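Local coordinates for molybdopterin-guanine dinucleotide biosynthesis protein B (MobB) (PDB 2F1R) that probably binds GTP through a P-loop NTPase-type domain and is thought to serve in the biosynthesis of the molybdopterin-guanine dinucleotide cofactor, at residues D62-I65 / K70-F73. Residues are numbered along the deposited sequence; the frame is centred on the assembly and turned at random.
Sequences DVVI and KLAF
I65 and A72 form the hydrogen-bonded pair of an antiparallel beta hairpin, strand 62-66 returning as strand 70-76. I65 N gives its hydrogen to A72 O at 2.8 Å, and A72 N returns one to I65 O at 3.0 Å. Each of these oxygens also takes a CA-H...O contact, A72 O from V64 and I65 O from L71.

V64 and F73, the next pair along, are non-hydrogen-bonded, and their side chains share one face of the hairpin. The two methyls of V64 diverge to different partners. V64 CG1, anti to the backbone N (chi1 175°), reaches toward the turn and meets L71 CD2 at 3.6 Å. V64 CG2 goes the other way and touches F73 CD1, also at 3.6 Å. The F73 ring, its CG anti to its own N (chi1 -174°), extends back along the first strand, where V63 O sits at its edge, in the ring plane, 3.4 Å from F73 CD1. Farther out, F73 CE1 approaches D62 CB at 4.1 Å. An alanine in place of F73 would remove the ring and is likely to strip V64 CG2 and D62 CB of their apolar neighbour, opening a gap beside the first strand.

The hairpin stands apart from the parallel sheet of the P-loop NTPase-like domain; the centre of this contact lies about 21 Å from the centre of the chain. Helix 52-59 packs on V63 and I65, while both strands take part in parallel pairing with the second subunit, whose Y96 also packs on F73, and the sheet runs on across the dimer interface. The D62 carboxylate is gripped at both oxygens: OD1 forms a salt bridge with R76 NE, and OD2 is hydrogen-bonded to Y96 OH of the second subunit.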
ATOM      1  N   ASP A  62       9.827  -2.348  -5.424  1.00  9.21           N
ATOM      2  CA  ASP A  62       8.596  -2.009  -4.707  1.00 10.07           C
ATOM      3  C   ASP A  62       7.643  -3.194  -4.838  1.00 11.31           C
ATOM      4  O   ASP A  62       7.740  -3.976  -5.797  1.00  9.94           O
ATOM      5  CB  ASP A  62       8.010  -0.733  -5.275  1.00  9.31           C
ATOM      6  CG  ASP A  62       8.910   0.483  -4.976  1.00 13.92           C
ATOM      7  OD1 ASP A  62       9.683   0.440  -3.946  1.00  9.09           O
ATOM      8  OD2 ASP A  62       8.801   1.490  -5.732  1.00 16.19           O
ATOM      9  N   VAL A  63       6.773  -3.379  -3.843  1.00 12.01           N
ATOM     10  CA  VAL A  63       6.040  -4.628  -3.734  1.00 12.33           C
ATOM     11  C   VAL A  63       4.508  -4.407  -3.629  1.00 11.50           C
ATOM     12  O   VAL A  63       4.057  -3.550  -2.872  1.00  8.68           O
ATOM     13  CB  VAL A  63       6.548  -5.414  -2.500  1.00 12.50           C
ATOM     14  CG1 VAL A  63       5.720  -6.694  -2.267  1.00 14.33           C
ATOM     15  CG2 VAL A  63       8.039  -5.801  -2.710  1.00 13.99           C
ATOM     16  N   VAL A  64       3.743  -5.151  -4.426  1.00 11.99           N
ATOM     17  CA  VAL A  64       2.273  -5.206  -4.256  1.00 12.73           C
ATOM     18  C   VAL A  64       1.890  -6.602  -3.817  1.00 13.67           C
ATOM     19  O   VAL A  64       2.244  -7.574  -4.480  1.00 12.12           O
ATOM     20  CB  VAL A  64       1.464  -4.804  -5.535  1.00 13.98           C
ATOM     21  CG1 VAL A  64      -0.023  -5.007  -5.333  1.00 13.05           C
ATOM     22  CG2 VAL A  64       1.674  -3.366  -5.908  1.00 12.64           C
ATOM     23  N   ILE A  65       1.218  -6.703  -2.679  1.00 13.98           N
ATOM     24  CA  ILE A  65       0.677  -7.969  -2.222  1.00 15.63           C
ATOM     25  C   ILE A  65      -0.808  -7.929  -2.487  1.00 17.13           C
ATOM     26  O   ILE A  65      -1.525  -7.094  -1.933  1.00 16.84           O
ATOM     27  CB  ILE A  65       0.975  -8.227  -0.742  1.00 15.40           C
ATOM     28  CG1 ILE A  65       2.460  -8.019  -0.493  1.00 16.41           C
ATOM     29  CG2 ILE A  65       0.675  -9.676  -0.381  1.00 18.79           C
ATOM     30  CD1 ILE A  65       2.908  -8.237   0.960  1.00 20.36           C
ATOM     31  N   LYS A  70      -8.021  -7.543  -0.441  1.00 13.03           N
ATOM     32  CA  LYS A  70      -7.094  -6.662   0.247  1.00 13.91           C
ATOM     33  C   LYS A  70      -5.836  -6.514  -0.596  1.00 13.36           C
ATOM     34  O   LYS A  70      -5.348  -7.489  -1.153  1.00 14.30           O
ATOM     35  CB  LYS A  70      -6.757  -7.271   1.613  1.00 14.46           C
ATOM     36  CG  LYS A  70      -5.919  -6.383   2.524  1.00 17.67           C
ATOM     37  CD  LYS A  70      -5.090  -7.211   3.476  1.00 24.88           C
ATOM     38  CE  LYS A  70      -5.821  -7.532   4.739  1.00 29.17           C
ATOM     39  NZ  LYS A  70      -5.079  -8.558   5.545  1.00 32.14           N
ATOM     40  N   LEU A  71      -5.305  -5.329  -0.671  1.00 12.41           N
ATOM     41  CA  LEU A  71      -4.060  -5.047  -1.389  1.00 12.32           C
ATOM     42  C   LEU A  71      -3.131  -4.172  -0.551  1.00 12.38           C
ATOM     43  O   LEU A  71      -3.615  -3.225   0.121  1.00 11.40           O
ATOM     44  CB  LEU A  71      -4.371  -4.366  -2.726  1.00 12.48           C
ATOM     45  CG  LEU A  71      -3.233  -4.315  -3.747  1.00 18.80           C
ATOM     46  CD1 LEU A  71      -3.763  -4.559  -5.151  1.00 20.72           C
ATOM     47  CD2 LEU A  71      -2.506  -2.981  -3.673  1.00 22.22           C
ATOM     48  N   ALA A  72      -1.858  -4.491  -0.521  1.00 11.71           N
ATOM     49  CA  ALA A  72      -0.842  -3.737   0.215  1.00 12.86           C
ATOM     50  C   ALA A  72       0.179  -3.332  -0.809  1.00 13.78           C
ATOM     51  O   ALA A  72       0.606  -4.179  -1.598  1.00 14.27           O
ATOM     52  CB  ALA A  72      -0.196  -4.600   1.318  1.00 13.11           C
ATOM     53  N   PHE A  73       0.488  -2.042  -0.857  1.00 13.96           N
ATOM     54  CA  PHE A  73       1.558  -1.467  -1.706  1.00 14.59           C
ATOM     55  C   PHE A  73       2.647  -0.922  -0.766  1.00 14.77           C
ATOM     56  O   PHE A  73       2.387  -0.058   0.086  1.00 14.52           O
ATOM     57  CB  PHE A  73       0.986  -0.376  -2.657  1.00 14.29           C
ATOM     58  CG  PHE A  73       1.997   0.184  -3.697  1.00 17.08           C
ATOM     59  CD1 PHE A  73       3.079  -0.587  -4.196  1.00 18.46           C
ATOM     60  CD2 PHE A  73       1.812   1.473  -4.237  1.00 19.33           C
ATOM     61  CE1 PHE A  73       3.981  -0.061  -5.170  1.00 15.37           C
ATOM     62  CE2 PHE A  73       2.683   2.001  -5.234  1.00 18.42           C
ATOM     63  CZ  PHE A  73       3.785   1.218  -5.687  1.00 17.10           C
TER